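Local coordinates for protein putative diguanylate cyclase (GGDEF) with PAS/PAC domain (Rhodopseudomonas palustris, PDB 3LIF) that probably makes cyclic di-GMP from two GTP molecules as a whole protein, of which this piece is the extracellular PDC-fold sensor domain, at residues 27-32 / 226-231; 33-38 / 67-72; 96-101 / 119-124; 125-130 / 146-151; 218-223 / 237-242. One frame throughout, in Å; residues are numbered along the deposited sequence.

Interaction 1: 27-32 / 226-231; sequences HATHTF and RVSRYP
Thr29 OG1 meets Ser228 O and a water where the helix faces the loop, with a weak further bond to Ala25 O in its own helix. It donates to Ser228 O at 2.6 Å, in the carbonyl plane and on a lone pair. The water donates to the same OG1 and accepts from Ser228 N, 2.8 Å from that N. One hydroxyl thus holds Ser228 O directly and Ser228 N through the water. OG1 lies beside the Thr29 backbone N (chi1 -62°). CG2, anti to that N, faces the Arg229 side chain, whose guanidinium is less certainly placed. The loop makes a type II turn from Val227 to Tyr230. It joins the last two strands of the second PDC sheet, and here it meets the middle of the long helix 5-47. At the start of the turn, Val227 CG1 packs on Ala28 CB at 3.7 Å. Phe32 CB sits over the centre of the Tyr230 ring, 3.7 Å from its centroid, a CH-pi contact. The two rings themselves are oblique, with planes at 39°. Tyr230 OH reaches the side-chain amide of Gln33.

Interaction 2: 33-38 / 67-72; sequences QGADVV and LPQLSD
Ala35 CB meets Leu70 CD2 at 4.1 Å, and one turn further along the helix Val38 CG2 meets Leu67 CD2 at 3.9 Å. These two apolar pairs set the long helix 5-47 of the PDC fold against the start of strand 70-76 and the loop leading into it. Strand 70-76 is the first strand of its sheet along the chain. Val38 and Leu67 slide past each other in opposite directions. Val38 CG2 lies beside its own backbone N, which turns this methyl to Leu67, where CG is also near.

Gln69 adds a polar end between the two leucines in sequence. Its CG stands between the backbone N and the carbonyl carbon (chi1 73°), and the chain then bends at chi2 (-98°). This brings the amide to the helix backbone, where NE2 donates to Thr31 O. That bond satisfies the amide nitrogen of a buried residue.

Further out, Leu70 rests on Ala147 and Gln69 on Tyr153 of helix 151-158. Backbone bonds tie Gln69 to Glu150 and Ser71 to Thr148, so the end of strand 141-149 and the residue after it run beside the incoming chain. The chain turns a corner at Ser71.

Gly34 has no side chain, and Gln69 NE2 comes to 4.1 Å from Gly34 CA and 3.9 Å from Ala35 N.

Interaction 3: 96-101 / 119-124; sequences SDRSYF and QSRTSG
The two backbones stay well apart, 9.9 Å between the CA atoms of Arg98 and Arg121, with Arg98 at the N-cap position of helix 99-106. Long side chains bridge the gap. They join the start of this helix to the loop between strands 113-119 and 126-135 of the first PDC sheet. Arg121 grips Asp97 end-on in a salt bridge, NH2 to OD1 at 2.8 Å and NH1 to OD2 at 2.9 Å. Both oxygens use their syn lone pairs, and the carboxylate and guanidinium are nearly coplanar (14°).

Arg98 takes a face of the same guanidinium. The two groups lie flat on each other, centres 3.7 Å apart and planes at 9°. Asp97 at the edge of Arg121 probably offsets part of the charge of this pair. Arg98 is bent at chi2 (61°), and its NH2 reaches Gln119 O at 2.7 Å. The donor sits above the carbonyl plane rather than on a lone pair. A water links Arg98 NH1 to Gln119 N, 2.9 Å from that NH1. In the loop, Ser120 OG accepts from Thr122 N and Ser123 N, an ST turn and an ST motif.

Arg98 NE and Tyr100 OH both bind O4 of a methylpentanediol, probably from the crystallisation liquor, which may mark a pocket. Arg98 also packs on Ile118 of strand 113-119, while Tyr100 and Phe101 pack on Val144 of strand 141-149 and Leu76 of strand 70-76.

Interaction 4: 125-130 / 146-151; sequences VWVFVV and VATIES
Val127 and Thr148 meet at about a right angle, with Thr148 CG2 set 3.7 Å from Val127 CB. With Thr148 OG1 beside the backbone N (chi1 -59°), CG2 is left anti to it and faces Val127. OG1 bonds to Asp72 OD1. Val129 and Thr148 form a non-hydrogen-bonded antiparallel pair, their side chains on one face of the sheet. Val129 CG2 leans over the Thr148 backbone, 3.7 Å from Thr148 CA. The other methyl, Val129 CG1, turns to Val146 CG1 at 3.4 Å. A methylpentanediol, probably from the crystallisation liquor, lies near the Thr148 side chain.

The strands 126-130 and 146-149 are arms of a beta hairpin in the central part of the first PDC sheet. Their directions differ by 137°, a marked twist from antiparallel. Val130 and Ala147 make the hydrogen-bonded pair, with Val130 N to Ala147 O at 2.8 Å and Ala147 N to Val130 O at 2.7 Å. Ile149 N bonds to Phe128 O at 2.9 Å.

On the face with Val130 and Ala147, Val130 CG1 stands 4.2 Å from Ala147 CB. Ile149 CD1 reaches Phe128 CB and Val130 CB, while Ile149 CB lies by Phe128 O. Helix 5-47 covers this side, where Phe32 packs on Val130 and Ile149, and Leu39 on Val130.

Interaction 5: 218-223 / 237-242; sequences LTKYLA and ARTEDS
The Tyr221 ring takes Glu240 at its edge, with Glu240 OE1 in the ring plane and 3.8 Å from Tyr221 CE1. The two side chains run the same way, side by side, and ring and carboxylate planes are 52° apart. The Tyr221 ring also meets the ring of Tyr208 on the neighbouring strand 206-212.

Tyr221 and Arg238 form a hydrogen-bonded antiparallel pair. Arg238 N donates to Tyr221 O at 3.1 Å, while the return bond from Tyr221 N is weak and doubtful. Ala237 CA adds a C-H contact to Tyr221 O at 3.3 Å. On the opposite face Leu222 CB and Ala237 CB meet at 4.3 Å, a non-hydrogen-bonded pair.

The Lys220 aliphatic chain crosses Thr239 obliquely, though its position is less certain. Lys220 CD lies 3.9 Å from Ala237 CB. Its NZ goes on to Gly166 O and Asp216. Thr239 CG2 is anti to its own carbonyl carbon, and there it meets Leu218 CD1 at 3.6 Å and the backbone O of Thr219.

Helix 5-47 touches the Arg238 side through Met17. The arrangement is that of the last hairpin of a PDC domain, strands 219-226 and 232-239, in an antiparallel sheet of strand order 2-1-5-4-3.

How the interactions relate
The five contacts spread along an elongated sensor built of two antiparallel sheets of the same strand order, with helix 5-47 running past both. Interactions 2, 3 and 4 follow one another along the chain and lie in or beside the first sheet. Centres of 2 and 4 are 10 Å apart, as are those of 3 and 4. Interaction 1 spans all three in sequence and ties the helix to a loop of the second sheet. It touches interaction 4, their centres 16 Å apart. Interaction 5 lies at the far end of the second sheet, about 38 Å from interaction 3 between centres. Its hairpin is the one whose turn enters interaction 1. The shared helix thus links both PDC units.

Interaction 1: 27-32 / 226-231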
# COMPACT_ATOMS: atom_id res chain seq x y z
N HIS A 27 -7.35 -8.25 -3.95
CA HIS A 27 -5.97 -8.26 -4.34
C HIS A 27 -5.12 -7.49 -3.30
O HIS A 27 -3.98 -7.91 -2.99
CB HIS A 27 -5.88 -7.59 -5.66
CG HIS A 27 -4.50 -7.50 -6.16
ND1 HIS A 27 -3.73 -6.37 -6.00
CD2 HIS A 27 -3.75 -8.37 -6.87
CE1 HIS A 27 -2.57 -6.54 -6.59
NE2 HIS A 27 -2.55 -7.75 -7.13
N ALA A 28 -5.65 -6.38 -2.76
CA ALA A 28 -4.87 -5.58 -1.84
C ALA A 28 -4.76 -6.43 -0.61
O ALA A 28 -3.65 -6.73 -0.15
CB ALA A 28 -5.53 -4.26 -1.51
N THR A 29 -5.90 -6.88 -0.11
CA THR A 29 -5.84 -7.70 1.07
C THR A 29 -4.82 -8.83 0.90
O THR A 29 -3.95 -9.02 1.74
CB THR A 29 -7.17 -8.28 1.48
OG1 THR A 29 -8.09 -7.22 1.82
CG2 THR A 29 -6.94 -9.14 2.72
N HIS A 30 -4.88 -9.56 -0.18
CA HIS A 30 -4.01 -10.72 -0.33
C HIS A 30 -2.55 -10.26 -0.40
O HIS A 30 -1.67 -10.91 0.18
CB HIS A 30 -4.34 -11.61 -1.57
CG HIS A 30 -5.66 -12.33 -1.49
ND1 HIS A 30 -6.22 -12.76 -0.31
CD2 HIS A 30 -6.51 -12.72 -2.48
CE1 HIS A 30 -7.37 -13.36 -0.57
NE2 HIS A 30 -7.57 -13.35 -1.87
N THR A 31 -2.29 -9.15 -1.11
CA THR A 31 -0.90 -8.67 -1.25
C THR A 31 -0.29 -8.24 0.09
O THR A 31 0.80 -8.66 0.45
CB THR A 31 -0.83 -7.51 -2.17
OG1 THR A 31 -1.37 -7.88 -3.44
CG2 THR A 31 0.61 -7.07 -2.31
N PHE A 32 -0.99 -7.40 0.84
CA PHE A 32 -0.50 -7.07 2.17
C PHE A 32 -0.37 -8.29 3.08
O PHE A 32 0.62 -8.39 3.82
CB PHE A 32 -1.27 -5.91 2.81
CG PHE A 32 -0.92 -4.60 2.18
CD1 PHE A 32 -1.54 -4.19 1.01
CD2 PHE A 32 0.09 -3.80 2.71
CE1 PHE A 32 -1.17 -2.99 0.39
CE2 PHE A 32 0.42 -2.59 2.12
CZ PHE A 32 -0.18 -2.20 0.95
N ARG A 226 -13.66 -0.11 0.75
CA ARG A 226 -12.66 -0.33 1.81
C ARG A 226 -12.01 -1.67 1.58
O ARG A 226 -12.70 -2.63 1.24
CB ARG A 226 -13.27 -0.35 3.19
CG ARG A 226 -13.57 1.03 3.64
CD ARG A 226 -13.68 1.11 5.16
NE ARG A 226 -14.21 2.41 5.57
CZ ARG A 226 -13.48 3.51 5.78
NH1 ARG A 226 -14.08 4.60 6.15
NH2 ARG A 226 -12.17 3.53 5.63
N VAL A 227 -10.70 -1.71 1.75
CA VAL A 227 -9.95 -2.92 1.63
C VAL A 227 -10.03 -3.74 2.94
O VAL A 227 -9.62 -3.35 4.03
CB VAL A 227 -8.50 -2.59 1.31
CG1 VAL A 227 -7.57 -3.83 1.58
CG2 VAL A 227 -8.40 -2.02 -0.05
N SER A 228 -10.56 -4.92 2.83
CA SER A 228 -10.65 -5.70 4.03
C SER A 228 -9.29 -5.90 4.80
O SER A 228 -8.26 -6.25 4.20
CB SER A 228 -11.33 -7.02 3.70
OG SER A 228 -10.99 -7.91 4.71
N ARG A 229 -9.31 -5.65 6.11
CA ARG A 229 -8.23 -6.05 6.99
C ARG A 229 -6.99 -5.11 7.02
O ARG A 229 -6.01 -5.42 7.72
CB ARG A 229 -7.83 -7.48 6.60
CG ARG A 229 -7.65 -8.43 7.77
CD ARG A 229 -8.21 -9.82 7.56
NE ARG A 229 -7.33 -10.68 6.79
CZ ARG A 229 -7.71 -11.31 5.69
NH1 ARG A 229 -8.95 -11.15 5.23
NH2 ARG A 229 -6.86 -12.08 5.03
N TYR A 230 -7.02 -4.00 6.26
CA TYR A 230 -5.98 -2.95 6.27
C TYR A 230 -6.65 -1.60 6.01
O TYR A 230 -7.60 -1.55 5.25
CB TYR A 230 -4.91 -3.18 5.19
CG TYR A 230 -4.26 -4.50 5.36
CD1 TYR A 230 -3.19 -4.65 6.25
CD2 TYR A 230 -4.76 -5.64 4.72
CE1 TYR A 230 -2.62 -5.86 6.48
CE2 TYR A 230 -4.17 -6.91 4.96
CZ TYR A 230 -3.10 -7.00 5.86
OH TYR A 230 -2.46 -8.20 6.11
N PRO A 231 -6.14 -0.50 6.61
CA PRO A 231 -6.76 0.83 6.35
C PRO A 231 -6.48 1.38 4.92
O PRO A 231 -5.83 2.44 4.76
CB PRO A 231 -6.10 1.72 7.39
CG PRO A 231 -4.68 1.11 7.57
CD PRO A 231 -4.87 -0.40 7.38
O HOH W 1 -10.37 -6.59 0.64

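Interaction 2: 33-38 / 67-72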
# COMPACT_ATOMS: atom_id res chain seq x y z
N GLN A 33 -1.33 -9.22 3.01
CA GLN A 33 -1.31 -10.41 3.83
C GLN A 33 -0.01 -11.14 3.50
O GLN A 33 0.73 -11.58 4.37
CB GLN A 33 -2.42 -11.29 3.38
CG GLN A 33 -2.83 -12.33 4.35
CD GLN A 33 -4.17 -11.91 4.95
OE1 GLN A 33 -5.21 -12.51 4.64
NE2 GLN A 33 -4.16 -10.82 5.76
N GLY A 34 0.27 -11.25 2.22
CA GLY A 34 1.48 -11.93 1.82
C GLY A 34 2.67 -11.36 2.55
O GLY A 34 3.50 -12.11 3.04
N ALA A 35 2.72 -10.03 2.64
CA ALA A 35 3.83 -9.30 3.18
C ALA A 35 3.80 -9.49 4.67
O ALA A 35 4.84 -9.70 5.29
CB ALA A 35 3.72 -7.83 2.81
N ASP A 36 2.62 -9.42 5.27
CA ASP A 36 2.52 -9.62 6.69
C ASP A 36 3.16 -10.95 7.08
O ASP A 36 3.99 -11.06 7.96
CB ASP A 36 1.09 -9.64 7.10
CG ASP A 36 0.91 -9.33 8.55
OD1 ASP A 36 1.97 -9.20 9.26
OD2 ASP A 36 -0.28 -9.12 8.96
N VAL A 37 2.75 -12.00 6.38
CA VAL A 37 3.28 -13.30 6.67
C VAL A 37 4.81 -13.25 6.62
O VAL A 37 5.49 -13.78 7.51
CB VAL A 37 2.63 -14.42 5.70
CG1 VAL A 37 3.58 -15.56 5.46
CG2 VAL A 37 1.32 -14.92 6.27
N VAL A 38 5.38 -12.64 5.59
CA VAL A 38 6.83 -12.65 5.53
C VAL A 38 7.49 -11.89 6.70
O VAL A 38 8.49 -12.35 7.29
CB VAL A 38 7.33 -12.11 4.24
CG1 VAL A 38 8.77 -11.73 4.38
CG2 VAL A 38 7.16 -13.15 3.18
N LEU A 67 9.68 -11.67 -3.15
CA LEU A 67 8.42 -11.04 -2.94
C LEU A 67 8.35 -9.95 -4.02
O LEU A 67 9.17 -9.02 -4.01
CB LEU A 67 8.35 -10.48 -1.52
CG LEU A 67 7.71 -11.42 -0.51
CD1 LEU A 67 6.27 -11.72 -0.88
CD2 LEU A 67 8.46 -12.70 -0.49
N PRO A 68 7.41 -10.08 -4.97
CA PRO A 68 7.32 -9.04 -6.00
C PRO A 68 6.72 -7.79 -5.43
O PRO A 68 6.93 -6.75 -6.00
CB PRO A 68 6.39 -9.62 -7.05
CG PRO A 68 6.07 -11.04 -6.59
CD PRO A 68 6.38 -11.13 -5.14
N GLN A 69 6.01 -7.85 -4.32
CA GLN A 69 5.43 -6.61 -3.77
C GLN A 69 6.32 -5.77 -2.78
O GLN A 69 5.91 -4.66 -2.34
CB GLN A 69 4.10 -6.88 -3.11
CG GLN A 69 4.25 -7.59 -1.82
CD GLN A 69 4.04 -9.12 -1.96
OE1 GLN A 69 4.74 -9.81 -2.73
NE2 GLN A 69 3.04 -9.65 -1.22
N LEU A 70 7.50 -6.30 -2.43
CA LEU A 70 8.38 -5.65 -1.48
C LEU A 70 9.63 -5.34 -2.22
O LEU A 70 10.19 -6.21 -2.83
CB LEU A 70 8.68 -6.61 -0.36
CG LEU A 70 7.47 -6.93 0.51
CD1 LEU A 70 7.92 -7.61 1.78
CD2 LEU A 70 6.68 -5.67 0.89
N SER A 71 10.07 -4.11 -2.25
CA SER A 71 11.32 -3.80 -2.96
C SER A 71 12.51 -4.27 -2.16
O SER A 71 13.46 -4.71 -2.72
CB SER A 71 11.47 -2.31 -3.15
OG SER A 71 10.59 -1.87 -4.16
N ASP A 72 12.46 -4.11 -0.85
CA ASP A 72 13.60 -4.37 -0.00
C ASP A 72 13.14 -4.50 1.44
O ASP A 72 11.97 -4.20 1.75
CB ASP A 72 14.64 -3.30 -0.15
CG ASP A 72 14.10 -1.94 0.11
OD1 ASP A 72 13.06 -1.86 0.84
OD2 ASP A 72 14.68 -0.96 -0.42

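Interaction 3: 96-101 / 119-124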
# COMPACT_ATOMS: atom_id res chain seq x y z
N SER A 96 16.17 6.19 14.15
CA SER A 96 15.29 6.39 15.31
C SER A 96 14.42 7.63 15.21
O SER A 96 13.54 7.85 16.05
CB SER A 96 16.14 6.52 16.56
OG SER A 96 17.11 7.50 16.26
N ASP A 97 14.62 8.43 14.18
CA ASP A 97 13.74 9.55 14.05
C ASP A 97 12.42 9.12 13.35
O ASP A 97 11.42 9.81 13.39
CB ASP A 97 14.40 10.67 13.31
CG ASP A 97 14.62 10.33 11.87
OD1 ASP A 97 14.11 11.07 11.01
OD2 ASP A 97 15.27 9.31 11.54
N ARG A 98 12.44 7.94 12.74
CA ARG A 98 11.44 7.56 11.80
C ARG A 98 10.16 7.16 12.56
O ARG A 98 10.24 6.52 13.61
CB ARG A 98 12.06 6.42 11.05
CG ARG A 98 11.82 6.44 9.62
CD ARG A 98 12.36 7.65 8.94
NE ARG A 98 12.67 7.30 7.57
CZ ARG A 98 12.54 8.11 6.53
NH1 ARG A 98 12.08 9.33 6.74
NH2 ARG A 98 12.85 7.68 5.29
N SER A 99 8.99 7.60 12.09
CA SER A 99 7.74 7.41 12.90
C SER A 99 7.39 5.97 13.15
O SER A 99 6.90 5.58 14.25
CB SER A 99 6.50 8.06 12.27
OG SER A 99 6.40 7.63 10.95
N TYR A 100 7.56 5.16 12.12
CA TYR A 100 7.26 3.76 12.31
C TYR A 100 8.12 3.17 13.40
O TYR A 100 7.64 2.30 14.16
CB TYR A 100 7.39 2.95 11.05
CG TYR A 100 8.77 2.93 10.44
CD1 TYR A 100 9.07 3.79 9.40
CD2 TYR A 100 9.76 2.02 10.85
CE1 TYR A 100 10.28 3.75 8.78
CE2 TYR A 100 11.02 1.99 10.22
CZ TYR A 100 11.24 2.86 9.18
OH TYR A 100 12.43 2.94 8.51
N PHE A 101 9.37 3.64 13.50
CA PHE A 101 10.24 3.14 14.55
C PHE A 101 9.71 3.61 15.87
O PHE A 101 9.51 2.79 16.78
CB PHE A 101 11.67 3.58 14.40
CG PHE A 101 12.49 3.35 15.65
CD1 PHE A 101 13.03 2.12 15.91
CD2 PHE A 101 12.72 4.38 16.55
CE1 PHE A 101 13.78 1.89 17.03
CE2 PHE A 101 13.47 4.14 17.72
CZ PHE A 101 13.98 2.89 17.96
N GLN A 119 10.82 9.38 2.27
CA GLN A 119 11.86 9.28 1.30
C GLN A 119 12.82 8.18 1.76
O GLN A 119 13.48 8.32 2.79
CB GLN A 119 12.52 10.62 1.10
CG GLN A 119 13.51 10.50 0.00
CD GLN A 119 14.20 11.80 -0.30
OE1 GLN A 119 14.81 11.94 -1.36
NE2 GLN A 119 14.11 12.76 0.61
N SER A 120 12.81 7.06 1.05
CA SER A 120 13.44 5.86 1.54
C SER A 120 14.88 6.12 1.89
O SER A 120 15.66 6.49 1.02
CB SER A 120 13.39 4.79 0.46
OG SER A 120 14.46 3.84 0.55
N ARG A 121 15.26 5.87 3.14
CA ARG A 121 16.67 5.88 3.55
C ARG A 121 17.52 4.76 2.95
O ARG A 121 18.67 4.61 3.37
CB ARG A 121 16.79 5.75 5.07
CG ARG A 121 16.01 6.77 5.88
CD ARG A 121 16.79 8.04 6.16
NE ARG A 121 16.05 9.16 6.74
CZ ARG A 121 15.69 9.28 8.02
NH1 ARG A 121 15.94 8.34 8.90
NH2 ARG A 121 15.05 10.35 8.44
N THR A 122 17.01 3.94 2.00
CA THR A 122 17.91 3.00 1.33
C THR A 122 17.99 3.28 -0.12
O THR A 122 18.97 2.95 -0.76
CB THR A 122 17.54 1.52 1.46
OG1 THR A 122 16.41 1.28 0.66
CG2 THR A 122 17.24 1.08 2.91
N SER A 123 16.96 3.87 -0.69
CA SER A 123 16.99 4.08 -2.14
C SER A 123 16.72 5.49 -2.61
O SER A 123 16.74 5.72 -3.81
CB SER A 123 16.01 3.14 -2.84
OG SER A 123 14.72 3.68 -2.70
N GLY A 124 16.43 6.43 -1.71
CA GLY A 124 16.17 7.79 -2.15
C GLY A 124 14.80 8.05 -2.81
O GLY A 124 14.35 9.21 -2.86
O HOH W 2 11.60 11.00 4.38

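Interaction 4: 125-130 / 146-151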
# COMPACT_ATOMS: atom_id res chain seq x y z
N VAL A 125 14.11 6.99 -3.28
CA VAL A 125 12.73 7.07 -3.81
C VAL A 125 11.63 7.29 -2.76
O VAL A 125 11.67 6.71 -1.66
CB VAL A 125 12.38 5.75 -4.48
CG1 VAL A 125 10.93 5.82 -5.01
CG2 VAL A 125 13.43 5.38 -5.54
N TRP A 126 10.61 8.07 -3.12
CA TRP A 126 9.49 8.39 -2.22
C TRP A 126 8.53 7.24 -2.25
O TRP A 126 8.00 6.92 -3.31
CB TRP A 126 8.79 9.66 -2.66
CG TRP A 126 9.56 10.87 -2.21
CD1 TRP A 126 10.57 11.51 -2.90
CD2 TRP A 126 9.45 11.54 -0.94
NE1 TRP A 126 11.08 12.54 -2.14
CE2 TRP A 126 10.42 12.59 -0.94
CE3 TRP A 126 8.65 11.36 0.19
CZ2 TRP A 126 10.60 13.47 0.16
CZ3 TRP A 126 8.83 12.23 1.30
CH2 TRP A 126 9.80 13.28 1.26
N VAL A 127 8.32 6.58 -1.12
CA VAL A 127 7.63 5.31 -1.13
C VAL A 127 6.76 5.21 0.07
O VAL A 127 6.79 6.06 0.96
CB VAL A 127 8.62 4.17 -1.03
CG1 VAL A 127 9.60 4.22 -2.19
CG2 VAL A 127 9.38 4.24 0.27
N PHE A 128 5.93 4.19 0.07
CA PHE A 128 5.27 3.74 1.28
C PHE A 128 5.95 2.46 1.77
O PHE A 128 6.60 1.72 1.01
CB PHE A 128 3.80 3.44 1.03
CG PHE A 128 2.98 4.66 0.90
CD1 PHE A 128 3.06 5.43 -0.24
CD2 PHE A 128 2.16 5.05 1.97
CE1 PHE A 128 2.32 6.58 -0.35
CE2 PHE A 128 1.39 6.19 1.90
CZ PHE A 128 1.47 6.98 0.74
N VAL A 129 5.72 2.17 3.03
CA VAL A 129 6.51 1.19 3.69
C VAL A 129 5.63 0.51 4.70
O VAL A 129 4.63 1.09 5.18
CB VAL A 129 7.69 1.94 4.37
CG1 VAL A 129 7.76 1.69 5.88
CG2 VAL A 129 8.92 1.66 3.66
N VAL A 130 6.03 -0.70 5.07
CA VAL A 130 5.21 -1.57 5.90
C VAL A 130 6.17 -2.10 6.98
O VAL A 130 7.40 -2.27 6.69
CB VAL A 130 4.69 -2.69 4.95
CG1 VAL A 130 5.66 -3.91 4.88
CG2 VAL A 130 3.27 -3.05 5.21
N VAL A 146 11.19 -3.45 8.48
CA VAL A 146 10.46 -2.52 7.65
C VAL A 146 10.68 -3.06 6.28
O VAL A 146 11.81 -3.48 5.98
CB VAL A 146 11.24 -1.18 7.42
CG1 VAL A 146 10.31 0.02 7.27
CG2 VAL A 146 12.39 -0.97 8.40
N ALA A 147 9.69 -2.96 5.40
CA ALA A 147 9.96 -3.26 4.00
C ALA A 147 9.20 -2.28 3.14
O ALA A 147 8.12 -1.76 3.53
CB ALA A 147 9.58 -4.67 3.67
N THR A 148 9.79 -1.98 1.99
CA THR A 148 9.21 -0.98 1.11
C THR A 148 8.18 -1.60 0.18
O THR A 148 8.45 -2.61 -0.50
CB THR A 148 10.28 -0.39 0.21
OG1 THR A 148 11.28 0.19 1.03
CG2 THR A 148 9.66 0.66 -0.65
N ILE A 149 7.00 -1.00 0.12
CA ILE A 149 5.99 -1.56 -0.75
C ILE A 149 6.40 -1.29 -2.17
O ILE A 149 6.69 -0.16 -2.47
CB ILE A 149 4.65 -0.93 -0.46
CG1 ILE A 149 4.11 -1.56 0.82
CG2 ILE A 149 3.67 -1.16 -1.63
CD1 ILE A 149 3.09 -0.67 1.51
N GLU A 150 6.45 -2.31 -3.03
CA GLU A 150 6.80 -2.06 -4.45
C GLU A 150 5.56 -1.51 -5.21
O GLU A 150 4.62 -2.26 -5.58
CB GLU A 150 7.27 -3.33 -5.14
CG GLU A 150 7.57 -3.12 -6.61
CD GLU A 150 9.02 -2.68 -6.80
OE1 GLU A 150 9.96 -3.47 -6.51
OE2 GLU A 150 9.24 -1.54 -7.27
N SER A 151 5.51 -0.22 -5.45
CA SER A 151 4.26 0.27 -6.00
C SER A 151 3.99 -0.24 -7.44
O SER A 151 2.83 -0.46 -7.82
CB SER A 151 4.14 1.78 -5.86
OG SER A 151 5.18 2.40 -6.59

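Interaction 5: 218-223 / 237-242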
# COMPACT_ATOMS: atom_id res chain seq x y z
N LEU A 218 -11.91 14.79 -15.88
CA LEU A 218 -13.07 14.28 -16.57
C LEU A 218 -14.17 13.86 -15.63
O LEU A 218 -13.90 13.55 -14.47
CB LEU A 218 -12.70 13.08 -17.43
CG LEU A 218 -11.82 13.46 -18.59
CD1 LEU A 218 -11.25 12.22 -19.20
CD2 LEU A 218 -12.71 14.22 -19.54
N THR A 219 -15.39 13.81 -16.13
CA THR A 219 -16.49 13.29 -15.39
C THR A 219 -16.48 11.78 -15.50
O THR A 219 -16.35 11.27 -16.61
CB THR A 219 -17.80 13.75 -16.01
OG1 THR A 219 -18.00 15.12 -15.71
CG2 THR A 219 -18.99 12.99 -15.43
N LYS A 220 -16.64 11.06 -14.39
CA LYS A 220 -16.80 9.63 -14.47
C LYS A 220 -17.58 9.03 -13.35
O LYS A 220 -17.75 9.65 -12.30
CB LYS A 220 -15.47 8.92 -14.56
CG LYS A 220 -14.28 9.77 -14.31
CD LYS A 220 -13.03 9.03 -14.77
CE LYS A 220 -12.08 10.00 -15.42
NZ LYS A 220 -10.70 9.45 -15.42
N TYR A 221 -18.10 7.84 -13.62
CA TYR A 221 -18.62 6.98 -12.59
C TYR A 221 -17.45 6.29 -11.89
O TYR A 221 -16.53 5.80 -12.56
CB TYR A 221 -19.54 5.92 -13.17
CG TYR A 221 -20.90 6.44 -13.43
CD1 TYR A 221 -21.19 7.11 -14.62
CD2 TYR A 221 -21.92 6.31 -12.49
CE1 TYR A 221 -22.44 7.62 -14.89
CE2 TYR A 221 -23.22 6.83 -12.75
CZ TYR A 221 -23.47 7.49 -13.96
OH TYR A 221 -24.73 8.01 -14.26
N LEU A 222 -17.52 6.27 -10.56
CA LEU A 222 -16.51 5.72 -9.69
C LEU A 222 -17.10 4.71 -8.70
O LEU A 222 -18.17 4.94 -8.00
CB LEU A 222 -15.83 6.85 -8.90
CG LEU A 222 -14.74 6.51 -7.85
CD1 LEU A 222 -13.82 7.67 -7.68
CD2 LEU A 222 -15.32 6.08 -6.51
N ALA A 223 -16.42 3.59 -8.60
CA ALA A 223 -16.80 2.64 -7.59
C ALA A 223 -15.59 2.56 -6.64
O ALA A 223 -14.43 2.58 -7.10
CB ALA A 223 -17.07 1.30 -8.22
N ALA A 237 -12.58 3.84 -11.79
CA ALA A 237 -13.41 4.83 -12.48
C ALA A 237 -13.32 4.69 -13.99
O ALA A 237 -12.32 4.20 -14.51
CB ALA A 237 -13.01 6.20 -12.08
N ARG A 238 -14.38 5.10 -14.67
CA ARG A 238 -14.38 5.25 -16.14
C ARG A 238 -15.23 6.42 -16.59
O ARG A 238 -16.26 6.70 -15.99
CB ARG A 238 -14.77 3.95 -16.88
CG ARG A 238 -16.18 3.40 -16.71
CD ARG A 238 -16.60 2.47 -17.92
NE ARG A 238 -16.02 1.10 -17.95
CZ ARG A 238 -16.66 -0.03 -17.57
NH1 ARG A 238 -17.92 -0.03 -17.13
NH2 ARG A 238 -16.07 -1.21 -17.62
N THR A 239 -14.80 7.13 -17.63
CA THR A 239 -15.65 8.11 -18.28
C THR A 239 -16.82 7.36 -18.83
O THR A 239 -16.71 6.20 -19.19
CB THR A 239 -14.96 8.91 -19.42
OG1 THR A 239 -14.23 8.02 -20.24
CG2 THR A 239 -13.97 9.90 -18.89
N GLU A 240 -17.97 8.02 -18.85
CA GLU A 240 -19.19 7.39 -19.31
C GLU A 240 -19.22 7.17 -20.82
O GLU A 240 -19.52 6.06 -21.26
CB GLU A 240 -20.40 8.22 -18.99
CG GLU A 240 -21.53 7.81 -19.91
CD GLU A 240 -22.86 8.39 -19.52
OE1 GLU A 240 -22.94 9.00 -18.41
OE2 GLU A 240 -23.81 8.25 -20.31
N ASP A 241 -18.94 8.23 -21.58
CA ASP A 241 -19.11 8.20 -23.06
C ASP A 241 -20.22 9.19 -23.61
O ASP A 241 -21.39 9.13 -23.20
CB ASP A 241 -19.41 6.75 -23.54
CG ASP A 241 -18.19 5.82 -23.46
OD1 ASP A 241 -17.27 5.99 -22.64
OD2 ASP A 241 -18.17 4.86 -24.25
N SER A 242 -19.85 10.09 -24.54
CA SER A 242 -20.85 10.96 -25.23
C SER A 242 -20.38 11.78 -26.46
O SER A 242 -20.02 11.22 -27.53
CB SER A 242 -21.51 11.92 -24.23
OG SER A 242 -22.05 11.22 -23.12